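Local coordinates for Slr1438 protein (Synechocystis sp., PDB 3K25) that is of unknown function but probably binds carbohydrate and may act as an isomerase of the aldose 1-epimerase kind, at residues Ser26-Arg31 against Glu51-Pro56; Gln41-Leu46 against Arg225-Glu230; Leu132-Gln137 against Leu143-Arg148; Asp183-Asp186 against Asp191-Gly194. One frame throughout, in Å; residues are numbered along the deposited sequence.

Interaction 1: Ser26-Arg31 against Glu51-Pro56; sequences SLVPGR and ERFQDP
Arg31 lays its guanidinium over one face of the Phe53 ring, and this off-centre cation-pi contact carries most of the interface. The evidence is the separation of 4.2 Å between Arg31 CZ and the centroid of the Phe53 ring, with CZ lying 29° from the ring normal. The two planes are 38° apart, which makes the arrangement tilted rather than a flat stack, the cation leaning toward the rim on the CE2 side. Arg31 gets there by a bent chain: CG lies anti to the carbonyl carbon (chi1 -65°), and bends at chi2 and chi3 turn the chain across the ring. Its aliphatic part therefore packs too, Arg31 CG resting 3.8 Å from Phe53 CZ. Beyond the ring the guanidinium reaches the backbone of 51-56 and Pro56. Arg31 NH2 lies 2.9 Å from Phe53 O, and the same NH2 is 3.5 Å from CA of Pro56.

Phe53 comes from the opposite direction to both Arg31 and Val28. At its far end Phe53 CZ meets Val28 CG1 at 3.9 Å. Phe48 pairs with this ring edge-to-face, and Leu34 of strand 34-40 also touches it. Behind Arg31 the chain turns tightly: Arg31 N donates to Val28 O at 3.2 Å, bringing the arginine round to the same side as Val28. An aromatic from the loop after strand 43-44 thus packs beside the end of strand 23-28, in the N-terminal antiparallel sheet of the galactose-mutarotase-like beta fold.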
loop_
_atom_site.group_PDB
_atom_site.type_symbol
_atom_site.label_atom_id
_atom_site.label_comp_id
_atom_site.label_asym_id
_atom_site.label_seq_id
_atom_site.Cartn_x
_atom_site.Cartn_y
_atom_site.Cartn_z
ATOM N N SER A 26 2.112 5.655 13.399
ATOM C CA SER A 26 2.431 4.400 14.053
ATOM C C SER A 26 2.792 3.358 13.007
ATOM O O SER A 26 1.985 3.038 12.133
ATOM C CB SER A 26 1.243 3.911 14.885
ATOM O OG SER A 26 0.855 4.887 15.838
ATOM N N LEU A 27 4.011 2.835 13.097
ATOM C CA LEU A 27 4.480 1.823 12.163
ATOM C C LEU A 27 4.926 0.576 12.931
ATOM O O LEU A 27 5.708 0.673 13.869
ATOM C CB LEU A 27 5.617 2.412 11.318
ATOM C CG LEU A 27 6.577 1.556 10.493
ATOM C CD1 LEU A 27 5.877 0.429 9.788
ATOM C CD2 LEU A 27 7.272 2.474 9.513
ATOM N N VAL A 28 4.390 -0.587 12.564
ATOM C CA VAL A 28 4.751 -1.836 13.228
ATOM C C VAL A 28 5.380 -2.795 12.198
ATOM O O VAL A 28 4.688 -3.549 11.501
ATOM C CB VAL A 28 3.500 -2.450 13.973
ATOM C CG1 VAL A 28 2.241 -2.063 13.268
ATOM C CG2 VAL A 28 3.610 -3.978 14.089
ATOM N N PRO A 29 6.721 -2.752 12.087
ATOM C CA PRO A 29 7.629 -3.509 11.211
ATOM C C PRO A 29 7.525 -5.032 11.129
ATOM O O PRO A 29 7.740 -5.605 10.071
ATOM C CB PRO A 29 9.011 -3.057 11.683
ATOM C CG PRO A 29 8.777 -2.677 13.111
ATOM C CD PRO A 29 7.493 -1.931 13.033
ATOM N N GLY A 30 7.213 -5.686 12.241
ATOM C CA GLY A 30 7.093 -7.134 12.235
ATOM C C GLY A 30 5.866 -7.631 11.484
ATOM O O GLY A 30 5.767 -8.823 11.176
ATOM N N ARG A 31 4.932 -6.725 11.193
ATOM C CA ARG A 31 3.710 -7.065 10.472
ATOM C C ARG A 31 3.713 -6.523 9.054
ATOM O O ARG A 31 2.754 -5.876 8.637
ATOM C CB ARG A 31 2.479 -6.497 11.173
ATOM C CG ARG A 31 2.208 -7.056 12.528
ATOM C CD ARG A 31 1.906 -8.528 12.488
ATOM N NE ARG A 31 0.753 -8.806 13.335
ATOM C CZ ARG A 31 -0.501 -8.684 12.924
ATOM N NH1 ARG A 31 -0.739 -8.307 11.681
ATOM N NH2 ARG A 31 -1.506 -8.908 13.758
ATOM N N GLU A 51 -9.428 -4.066 16.275
ATOM C CA GLU A 51 -9.867 -5.363 16.757
ATOM C C GLU A 51 -9.384 -6.475 15.850
ATOM O O GLU A 51 -8.804 -7.460 16.303
ATOM C CB GLU A 51 -11.382 -5.389 16.846
ATOM C CG GLU A 51 -11.908 -4.614 18.021
ATOM C CD GLU A 51 -13.288 -4.074 17.768
ATOM O OE1 GLU A 51 -13.389 -3.059 17.044
ATOM O OE2 GLU A 51 -14.265 -4.671 18.279
ATOM N N ARG A 52 -9.625 -6.310 14.559
ATOM C CA ARG A 52 -9.209 -7.309 13.590
ATOM C C ARG A 52 -7.697 -7.535 13.658
ATOM O O ARG A 52 -7.233 -8.675 13.607
ATOM C CB ARG A 52 -9.605 -6.857 12.191
ATOM C CG ARG A 52 -9.366 -7.877 11.109
ATOM C CD ARG A 52 -9.574 -7.231 9.759
ATOM N NE ARG A 52 -9.337 -8.158 8.661
ATOM C CZ ARG A 52 -10.196 -9.094 8.271
ATOM N NH1 ARG A 52 -11.361 -9.229 8.892
ATOM N NH2 ARG A 52 -9.886 -9.896 7.259
ATOM N N PHE A 53 -6.942 -6.445 13.789
ATOM C CA PHE A 53 -5.481 -6.502 13.846
ATOM C C PHE A 53 -4.983 -7.351 15.014
ATOM O O PHE A 53 -3.781 -7.637 15.131
ATOM C CB PHE A 53 -4.907 -5.086 13.972
ATOM C CG PHE A 53 -3.426 -4.995 13.695
ATOM C CD1 PHE A 53 -2.560 -4.481 14.656
ATOM C CD2 PHE A 53 -2.908 -5.371 12.451
ATOM C CE1 PHE A 53 -1.194 -4.333 14.389
ATOM C CE2 PHE A 53 -1.547 -5.233 12.162
ATOM C CZ PHE A 53 -0.685 -4.710 13.132
ATOM N N GLN A 54 -5.912 -7.756 15.873
ATOM C CA GLN A 54 -5.561 -8.551 17.034
ATOM C C GLN A 54 -5.371 -10.031 16.706
ATOM O O GLN A 54 -4.513 -10.679 17.296
ATOM C CB GLN A 54 -6.608 -8.337 18.123
ATOM C CG GLN A 54 -6.829 -6.853 18.404
ATOM C CD GLN A 54 -6.454 -6.441 19.812
ATOM O OE1 GLN A 54 -7.245 -6.593 20.745
ATOM N NE2 GLN A 54 -5.239 -5.920 19.977
ATOM N N ASP A 55 -6.154 -10.577 15.778
ATOM C CA ASP A 55 -5.961 -11.978 15.399
ATOM C C ASP A 55 -4.851 -11.941 14.349
ATOM O O ASP A 55 -5.090 -11.618 13.187
ATOM C CB ASP A 55 -7.227 -12.577 14.787
ATOM C CG ASP A 55 -7.047 -14.042 14.404
ATOM O OD1 ASP A 55 -5.948 -14.398 13.916
ATOM O OD2 ASP A 55 -8.004 -14.835 14.583
ATOM N N PRO A 56 -3.622 -12.289 14.745
ATOM C CA PRO A 56 -2.493 -12.269 13.818
ATOM C C PRO A 56 -2.697 -13.014 12.507
ATOM O O PRO A 56 -1.895 -12.859 11.589
ATOM C CB PRO A 56 -1.358 -12.846 14.654
ATOM C CG PRO A 56 -2.067 -13.833 15.507
ATOM C CD PRO A 56 -3.277 -13.054 15.956
#

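Interaction 2: Gln41-Leu46 against Arg225-Glu230; sequences QGQPIL and RNLKIE
Ile45 and Ile229 meet where the loop just after strand 43-44, the edge strand of the N-terminal sheet, packs on strand 227-233 of the eight-stranded antiparallel sheet, a sheet-to-sheet contact of the galactose-mutarotase-like fold. The contact is side-chain packing over only 166 Å² of buried surface. Ile45 CG1 lies 4.3 Å from Ile229 CD1, and that methyl is also 4.2 Å from the carbonyl O of Ile45. With CG1 of Ile229 beside its backbone N and CD1 fully extended (chi2 180°), the side chain carries the methyl out to Ile45. The second touch is at the amide of Gln43, whose OE1 approaches CD1 of Leu227 at 3.9 Å, the glutamine and leucine chains running past one another head to tail.

Further out, Ile45 is hydrogen-bonded through its backbone to Trp38 and to Phe168 of strand 157-168, while Val286 packs on both Ile45 and Leu227. A G1 beta bulge, with Asn226 and Leu227 set against the single residue Asp222, lies where strand 227-233 begins. Gln43 NE2 donates to Val40 O, which orients the amide. Arg225 NH1 forms a salt bridge with Asp222 OD2, and the guanidinium presents its edge, in plane, to Ile229 CD1.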
loop_
_atom_site.group_PDB
_atom_site.type_symbol
_atom_site.label_atom_id
_atom_site.label_comp_id
_atom_site.label_asym_id
_atom_site.label_seq_id
_atom_site.Cartn_x
_atom_site.Cartn_y
_atom_site.Cartn_z
ATOM N N GLN A 41 -2.824 16.801 13.645
ATOM C CA GLN A 41 -3.606 17.665 14.517
ATOM C C GLN A 41 -4.635 16.825 15.253
ATOM O O GLN A 41 -5.699 17.317 15.625
ATOM C CB GLN A 41 -4.311 18.758 13.715
ATOM C CG GLN A 41 -3.361 19.672 12.973
ATOM C CD GLN A 41 -4.081 20.787 12.246
ATOM O OE1 GLN A 41 -4.947 20.541 11.406
ATOM N NE2 GLN A 41 -3.723 22.025 12.565
ATOM N N GLY A 42 -4.321 15.547 15.435
ATOM C CA GLY A 42 -5.221 14.662 16.157
ATOM C C GLY A 42 -6.324 13.999 15.355
ATOM O O GLY A 42 -7.029 13.124 15.867
ATOM N N GLN A 43 -6.491 14.410 14.105
ATOM C CA GLN A 43 -7.517 13.812 13.270
ATOM C C GLN A 43 -6.928 12.637 12.474
ATOM O O GLN A 43 -5.850 12.742 11.877
ATOM C CB GLN A 43 -8.117 14.871 12.342
ATOM C CG GLN A 43 -7.101 15.565 11.455
ATOM C CD GLN A 43 -7.624 16.857 10.858
ATOM O OE1 GLN A 43 -8.704 16.889 10.263
ATOM N NE2 GLN A 43 -6.855 17.933 11.009
ATOM N N PRO A 44 -7.623 11.488 12.485
ATOM C CA PRO A 44 -7.206 10.269 11.782
ATOM C C PRO A 44 -7.257 10.379 10.265
ATOM O O PRO A 44 -8.331 10.436 9.665
ATOM C CB PRO A 44 -8.180 9.218 12.304
ATOM C CG PRO A 44 -9.426 10.017 12.540
ATOM C CD PRO A 44 -8.881 11.257 13.220
ATOM N N ILE A 45 -6.090 10.401 9.643
ATOM C CA ILE A 45 -6.035 10.480 8.201
ATOM C C ILE A 45 -6.118 9.079 7.590
ATOM O O ILE A 45 -6.552 8.927 6.451
ATOM C CB ILE A 45 -4.774 11.264 7.762
ATOM C CG1 ILE A 45 -4.376 10.907 6.342
ATOM C CG2 ILE A 45 -3.647 11.021 8.714
ATOM C CD1 ILE A 45 -3.345 11.879 5.808
ATOM N N LEU A 46 -5.738 8.055 8.361
ATOM C CA LEU A 46 -5.825 6.662 7.903
ATOM C C LEU A 46 -6.893 5.909 8.682
ATOM O O LEU A 46 -7.189 6.253 9.827
ATOM C CB LEU A 46 -4.504 5.924 8.106
ATOM C CG LEU A 46 -3.370 6.209 7.126
ATOM C CD1 LEU A 46 -2.096 5.474 7.560
ATOM C CD2 LEU A 46 -3.810 5.765 5.745
ATOM N N ARG A 225 -15.014 16.802 6.309
ATOM C CA ARG A 225 -13.830 16.980 7.140
ATOM C C ARG A 225 -13.051 18.194 6.665
ATOM O O ARG A 225 -12.066 18.592 7.280
ATOM C CB ARG A 225 -12.948 15.731 7.089
ATOM C CG ARG A 225 -13.425 14.582 7.972
ATOM C CD ARG A 225 -12.984 13.248 7.403
ATOM N NE ARG A 225 -11.613 13.303 6.900
ATOM C CZ ARG A 225 -11.200 12.705 5.782
ATOM N NH1 ARG A 225 -12.049 11.998 5.041
ATOM N NH2 ARG A 225 -9.937 12.826 5.397
ATOM N N ASN A 226 -13.506 18.771 5.560
ATOM C CA ASN A 226 -12.887 19.955 4.978
ATOM C C ASN A 226 -11.388 19.800 4.708
ATOM O O ASN A 226 -10.579 20.605 5.172
ATOM C CB ASN A 226 -13.125 21.159 5.892
ATOM C CG ASN A 226 -12.586 22.447 5.308
ATOM O OD1 ASN A 226 -13.028 22.895 4.251
ATOM N ND2 ASN A 226 -11.623 23.050 5.993
ATOM N N LEU A 227 -11.020 18.773 3.947
ATOM C CA LEU A 227 -9.613 18.541 3.627
ATOM C C LEU A 227 -9.457 17.594 2.448
ATOM O O LEU A 227 -10.349 16.797 2.162
ATOM C CB LEU A 227 -8.882 17.951 4.837
ATOM C CG LEU A 227 -8.969 16.449 5.110
ATOM C CD1 LEU A 227 -8.292 16.151 6.434
ATOM C CD2 LEU A 227 -10.415 16.004 5.148
ATOM N N LYS A 228 -8.324 17.684 1.761
ATOM C CA LYS A 228 -8.080 16.801 0.632
ATOM C C LYS A 228 -6.856 15.928 0.863
ATOM O O LYS A 228 -5.887 16.334 1.514
ATOM C CB LYS A 228 -7.917 17.590 -0.679
ATOM C CG LYS A 228 -6.548 18.210 -0.919
ATOM C CD LYS A 228 -6.464 18.756 -2.340
ATOM C CE LYS A 228 -5.149 19.499 -2.602
ATOM N NZ LYS A 228 -5.120 20.181 -3.937
ATOM N N ILE A 229 -6.924 14.720 0.322
ATOM C CA ILE A 229 -5.854 13.745 0.431
ATOM C C ILE A 229 -5.340 13.460 -0.971
ATOM O O ILE A 229 -6.074 12.930 -1.806
ATOM C CB ILE A 229 -6.382 12.451 1.058
ATOM C CG1 ILE A 229 -6.781 12.719 2.507
ATOM C CG2 ILE A 229 -5.346 11.360 0.954
ATOM C CD1 ILE A 229 -7.323 11.503 3.235
ATOM N N GLU A 230 -4.085 13.817 -1.228
ATOM C CA GLU A 230 -3.480 13.609 -2.543
ATOM C C GLU A 230 -2.379 12.549 -2.588
ATOM O O GLU A 230 -1.480 12.525 -1.744
ATOM C CB GLU A 230 -2.903 14.921 -3.074
ATOM C CG GLU A 230 -2.083 14.748 -4.346
ATOM C CD GLU A 230 -1.124 15.899 -4.579
ATOM O OE1 GLU A 230 -0.336 16.211 -3.653
ATOM O OE2 GLU A 230 -1.156 16.482 -5.687
#

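Interaction 3: Leu132-Gln137 against Leu143-Arg148; sequences LVFSYQ and LRIEQR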
loop_
_atom_site.group_PDB
_atom_site.type_symbol
_atom_site.label_atom_id
_atom_site.label_comp_id
_atom_site.label_asym_id
_atom_site.label_seq_id
_atom_site.Cartn_x
_atom_site.Cartn_y
_atom_site.Cartn_z
ATOM N N LEU A 132 14.505 -5.510 -0.267
ATOM C CA LEU A 132 13.796 -4.243 -0.255
ATOM C C LEU A 132 14.146 -3.417 0.966
ATOM O O LEU A 132 14.182 -3.940 2.077
ATOM C CB LEU A 132 12.282 -4.489 -0.241
ATOM C CG LEU A 132 11.481 -4.814 -1.500
ATOM C CD1 LEU A 132 12.247 -5.728 -2.431
ATOM C CD2 LEU A 132 10.162 -5.453 -1.056
ATOM N N VAL A 133 14.419 -2.135 0.754
ATOM C CA VAL A 133 14.683 -1.222 1.857
ATOM C C VAL A 133 13.751 -0.047 1.602
ATOM O O VAL A 133 13.872 0.653 0.594
ATOM C CB VAL A 133 16.153 -0.710 1.911
ATOM C CG1 VAL A 133 17.111 -1.847 2.262
ATOM C CG2 VAL A 133 16.530 -0.093 0.596
ATOM N N PHE A 134 12.789 0.143 2.497
ATOM C CA PHE A 134 11.836 1.232 2.356
ATOM C C PHE A 134 12.151 2.260 3.414
ATOM O O PHE A 134 12.531 1.920 4.541
ATOM C CB PHE A 134 10.387 0.743 2.548
ATOM C CG PHE A 134 9.842 -0.073 1.393
ATOM C CD1 PHE A 134 10.691 -0.603 0.412
ATOM C CD2 PHE A 134 8.475 -0.353 1.316
ATOM C CE1 PHE A 134 10.183 -1.400 -0.617
ATOM C CE2 PHE A 134 7.958 -1.149 0.288
ATOM C CZ PHE A 134 8.807 -1.675 -0.678
ATOM N N SER A 135 11.996 3.522 3.042
ATOM C CA SER A 135 12.252 4.616 3.955
ATOM C C SER A 135 10.939 5.356 4.153
ATOM O O SER A 135 10.317 5.813 3.193
ATOM C CB SER A 135 13.313 5.554 3.363
ATOM O OG SER A 135 13.590 6.644 4.227
ATOM N N TYR A 136 10.502 5.447 5.402
ATOM C CA TYR A 136 9.274 6.155 5.709
ATOM C C TYR A 136 9.690 7.466 6.358
ATOM O O TYR A 136 10.348 7.475 7.393
ATOM C CB TYR A 136 8.406 5.344 6.662
ATOM C CG TYR A 136 8.138 3.925 6.214
ATOM C CD1 TYR A 136 9.160 2.983 6.190
ATOM C CD2 TYR A 136 6.851 3.510 5.870
ATOM C CE1 TYR A 136 8.916 1.669 5.849
ATOM C CE2 TYR A 136 6.595 2.187 5.524
ATOM C CZ TYR A 136 7.635 1.272 5.524
ATOM O OH TYR A 136 7.395 -0.059 5.258
ATOM N N GLN A 137 9.311 8.569 5.723
ATOM C CA GLN A 137 9.650 9.908 6.195
ATOM C C GLN A 137 8.385 10.687 6.481
ATOM O O GLN A 137 7.521 10.819 5.622
ATOM C CB GLN A 137 10.491 10.612 5.136
ATOM C CG GLN A 137 11.632 9.729 4.687
ATOM C CD GLN A 137 12.323 10.227 3.451
ATOM O OE1 GLN A 137 11.843 11.132 2.775
ATOM N NE2 GLN A 137 13.456 9.622 3.134
ATOM N N LEU A 143 3.344 12.108 4.249
ATOM C CA LEU A 143 4.084 10.871 4.460
ATOM C C LEU A 143 4.661 10.431 3.133
ATOM O O LEU A 143 3.929 10.239 2.156
ATOM C CB LEU A 143 3.186 9.757 4.990
ATOM C CG LEU A 143 3.932 8.423 5.066
ATOM C CD1 LEU A 143 5.269 8.584 5.759
ATOM C CD2 LEU A 143 3.065 7.438 5.795
ATOM N N ARG A 144 5.976 10.270 3.104
ATOM C CA ARG A 144 6.678 9.855 1.898
ATOM C C ARG A 144 7.353 8.527 2.185
ATOM O O ARG A 144 7.963 8.350 3.239
ATOM C CB ARG A 144 7.746 10.892 1.516
ATOM C CG ARG A 144 8.449 10.612 0.195
ATOM C CD ARG A 144 9.654 11.534 -0.030
ATOM N NE ARG A 144 10.146 11.483 -1.412
ATOM C CZ ARG A 144 9.438 11.890 -2.464
ATOM N NH1 ARG A 144 8.212 12.379 -2.287
ATOM N NH2 ARG A 144 9.948 11.812 -3.691
ATOM N N ILE A 145 7.224 7.586 1.262
ATOM C CA ILE A 145 7.862 6.292 1.430
ATOM C C ILE A 145 8.735 6.116 0.211
ATOM O O ILE A 145 8.290 6.317 -0.922
ATOM C CB ILE A 145 6.851 5.140 1.511
ATOM C CG1 ILE A 145 5.717 5.506 2.467
ATOM C CG2 ILE A 145 7.551 3.890 2.034
ATOM C CD1 ILE A 145 4.740 4.386 2.721
ATOM N N GLU A 146 9.992 5.781 0.447
ATOM C CA GLU A 146 10.928 5.608 -0.642
ATOM C C GLU A 146 11.343 4.154 -0.673
ATOM O O GLU A 146 11.634 3.550 0.365
ATOM C CB GLU A 146 12.129 6.534 -0.446
ATOM C CG GLU A 146 11.714 7.987 -0.254
ATOM C CD GLU A 146 12.888 8.950 -0.228
ATOM O OE1 GLU A 146 13.861 8.699 0.520
ATOM O OE2 GLU A 146 12.826 9.969 -0.953
ATOM N N GLN A 147 11.360 3.590 -1.874
ATOM C CA GLN A 147 11.697 2.191 -2.022
ATOM C C GLN A 147 12.896 1.967 -2.910
ATOM O O GLN A 147 13.137 2.722 -3.849
ATOM C CB GLN A 147 10.521 1.409 -2.633
ATOM C CG GLN A 147 9.123 1.768 -2.127
ATOM C CD GLN A 147 8.552 2.995 -2.825
ATOM O OE1 GLN A 147 8.613 3.103 -4.047
ATOM N NE2 GLN A 147 7.983 3.920 -2.052
ATOM N N ARG A 148 13.648 0.921 -2.584
ATOM C CA ARG A 148 14.776 0.486 -3.386
ATOM C C ARG A 148 14.483 -1.004 -3.530
ATOM O O ARG A 148 14.428 -1.735 -2.543
ATOM C CB ARG A 148 16.123 0.697 -2.689
ATOM C CG ARG A 148 17.309 0.347 -3.595
ATOM C CD ARG A 148 18.669 0.576 -2.935
ATOM N NE ARG A 148 18.796 -0.151 -1.672
ATOM C CZ ARG A 148 19.920 -0.275 -0.971
ATOM N NH1 ARG A 148 21.044 0.277 -1.407
ATOM N NH2 ARG A 148 19.920 -0.948 0.175
#
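Gln137 reaches across to Arg144 and Glu146, and its side chain can be followed outward. CB passes Arg144 O at 3.9 Å, and CG, anti to the carbonyl carbon (chi1 -50°), stays near the same oxygen, at 4.2 Å. CD lies 3.6 Å from Glu146 OE1. The amide then lies beside the arginine chain, OE1 standing 3.6 Å from CD of Arg144. At the tip, NE2 makes a weak, bent bond of 2.8 Å to Glu146 OE1, the amide and carboxylate planes standing 58° apart. NE2 also donates to Ser135 OG, which has a further partner in Asp113 OD1. Glu146 OE2 accepts from Arg144 NE in a salt bridge; it lies in the guanidinium plane but is approached on its anti side, tilted out of the carboxylate plane.

The backbones form an antiparallel beta hairpin, their axes at 164°. Ser135 with Glu146 and Gln137 with Arg144 are hydrogen-bonded pairs; the bond from Gln137 N to Arg144 O is 2.8 Å and nearly straight. Toward Val133 and Arg148 the ladder loosens, the bond from Val133 N to Arg148 O being weak.

On the sheet face bearing Phe134 and Tyr136, Gln147 CG sits squarely over the centre of the Phe134 ring, 3.6 Å from the centroid. A leucine in place of Phe134 would probably deprive Gln147 CG of its flat CH-pi platform and Trp99 of its edge-to-face partner. Gln147 OE1 is tied to Tyr237 OH. Two residues along, Ile145 CG2 covers a face of Tyr136, 4.1 Å from the ring centroid and displaced toward the rim.

Interaction 4: Asp183-Asp186 against Asp191-Gly194; sequences DYLD and DCHG. With PO4 (phosphate ion), chain C.
Tyr184 and His193 form the hydrogen-bonded pair at the middle of a short antiparallel beta hairpin near the protein surface. Tyr184 N donates to His193 O at 3.0 Å, and His193 N returns the bond to Tyr184 O at 3.1 Å. Two residues along, Asp186 N reaches Asp191 O at 3.2 Å, while Leu185 CD2 lies against Cys192 SG on the sheet face that also bears Asp183. The tyrosine CG sits between its backbone N and carbonyl carbon (chi1 65°), which swings the ring across the neighbouring strand. His193 CB then lies over one ring face, 3.8 Å from the Tyr184 centroid, and the two rings meet obliquely with planes at 40°. A serine in place of Tyr184 would probably uncover His193 CB and leave the imidazole freer to turn.

A phosphate ion, most likely from the crystallisation medium, lies at the imidazole edge. Its O3 accepts from His193 ND1 at 3.1 Å and from Gly194 N at 2.9 Å. Asp186 OD2 accepts a hydrogen bond from Thr189 N. Strand 205-210 flanks strand 183-186 on the side away from strand 192-194: Leu185 is hydrogen-bonded to Ala209 through the backbone, and Leu208 packs on Tyr184 and Asp186.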
loop_
_atom_site.group_PDB
_atom_site.type_symbol
_atom_site.label_atom_id
_atom_site.label_comp_id
_atom_site.label_asym_id
_atom_site.label_seq_id
_atom_site.Cartn_x
_atom_site.Cartn_y
_atom_site.Cartn_z
ATOM N N ASP A 183 -11.191 5.724 -18.242
ATOM C CA ASP A 183 -11.881 4.449 -18.098
ATOM C C ASP A 183 -11.323 3.683 -16.913
ATOM O O ASP A 183 -10.202 3.930 -16.484
ATOM C CB ASP A 183 -11.684 3.596 -19.349
ATOM C CG ASP A 183 -12.287 4.218 -20.583
ATOM O OD1 ASP A 183 -13.526 4.391 -20.604
ATOM O OD2 ASP A 183 -11.525 4.530 -21.527
ATOM N N TYR A 184 -12.109 2.754 -16.383
ATOM C CA TYR A 184 -11.642 1.935 -15.278
ATOM C C TYR A 184 -12.078 0.489 -15.473
ATOM O O TYR A 184 -12.820 0.170 -16.399
ATOM C CB TYR A 184 -12.141 2.471 -13.927
ATOM C CG TYR A 184 -13.635 2.433 -13.706
ATOM C CD1 TYR A 184 -14.427 3.553 -13.948
ATOM C CD2 TYR A 184 -14.253 1.287 -13.207
ATOM C CE1 TYR A 184 -15.801 3.534 -13.690
ATOM C CE2 TYR A 184 -15.624 1.258 -12.947
ATOM C CZ TYR A 184 -16.391 2.383 -13.189
ATOM O OH TYR A 184 -17.741 2.359 -12.922
ATOM N N LEU A 185 -11.610 -0.388 -14.597
ATOM C CA LEU A 185 -11.935 -1.797 -14.699
ATOM C C LEU A 185 -12.497 -2.335 -13.385
ATOM O O LEU A 185 -11.774 -2.439 -12.394
ATOM C CB LEU A 185 -10.673 -2.567 -15.082
ATOM C CG LEU A 185 -10.830 -4.019 -15.509
ATOM C CD1 LEU A 185 -11.324 -4.868 -14.346
ATOM C CD2 LEU A 185 -11.790 -4.078 -16.685
ATOM N N ASP A 186 -13.785 -2.675 -13.384
ATOM C CA ASP A 186 -14.428 -3.218 -12.192
ATOM C C ASP A 186 -13.887 -4.620 -11.983
ATOM O O ASP A 186 -14.426 -5.592 -12.510
ATOM C CB ASP A 186 -15.943 -3.292 -12.372
ATOM C CG ASP A 186 -16.639 -3.877 -11.159
ATOM O OD1 ASP A 186 -16.707 -3.185 -10.122
ATOM O OD2 ASP A 186 -17.107 -5.032 -11.239
ATOM N N ASP A 191 -15.591 -6.134 -16.240
ATOM C CA ASP A 191 -16.056 -5.280 -17.331
ATOM C C ASP A 191 -15.508 -3.861 -17.185
ATOM O O ASP A 191 -15.350 -3.356 -16.073
ATOM C CB ASP A 191 -17.590 -5.216 -17.352
ATOM C CG ASP A 191 -18.244 -6.590 -17.269
ATOM O OD1 ASP A 191 -17.751 -7.534 -17.922
ATOM O OD2 ASP A 191 -19.268 -6.720 -16.559
ATOM N N CYS A 192 -15.221 -3.220 -18.312
ATOM C CA CYS A 192 -14.715 -1.856 -18.290
ATOM C C CYS A 192 -15.862 -0.871 -18.196
ATOM O O CYS A 192 -17.022 -1.246 -18.331
ATOM C CB CYS A 192 -13.889 -1.570 -19.537
ATOM S SG CYS A 192 -12.243 -2.312 -19.478
ATOM N N HIS A 193 -15.528 0.392 -17.959
ATOM C CA HIS A 193 -16.526 1.446 -17.823
ATOM C C HIS A 193 -15.899 2.812 -18.044
ATOM O O HIS A 193 -14.743 3.043 -17.686
ATOM C CB HIS A 193 -17.142 1.425 -16.424
ATOM C CG HIS A 193 -17.977 0.218 -16.149
ATOM N ND1 HIS A 193 -19.188 -0.004 -16.765
ATOM C CD2 HIS A 193 -17.766 -0.845 -15.338
ATOM C CE1 HIS A 193 -19.687 -1.154 -16.347
ATOM N NE2 HIS A 193 -18.843 -1.683 -15.480
ATOM N N GLY A 194 -16.673 3.721 -18.621
ATOM C CA GLY A 194 -16.164 5.052 -18.858
ATOM C C GLY A 194 -16.120 5.815 -17.552
ATOM O O GLY A 194 -16.949 5.601 -16.665
HETATM P P PO4 C . -20.082 2.572 -19.624
HETATM O O1 PO4 C . -20.662 3.893 -19.980
HETATM O O2 PO4 C . -19.125 2.153 -20.682
HETATM O O3 PO4 C . -19.372 2.678 -18.325
HETATM O O4 PO4 C . -21.171 1.565 -19.509
#

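From the N terminus, interaction 1 opens at 26-31, and interaction 2 opens at 41-46 before interaction 1 closes at 51-56, so the two cross. Interactions 3 and 4 then follow in series, each closing a short hairpin, with five and four intervening residues. Both hairpins are nested in the 178-residue loop that interaction 2 closes at 225-230. Interaction 1 ties a loop to the N-terminal sheet, and interaction 2 joins that sheet's edge to the long antiparallel sheet containing the hairpin of interaction 3. Interactions 1 and 3 touch, Leu27 CD2 lying 3.7 Å from Tyr136 CG. Interaction 4 lies in another sheet, its centre about 31 Å from that of interaction 3.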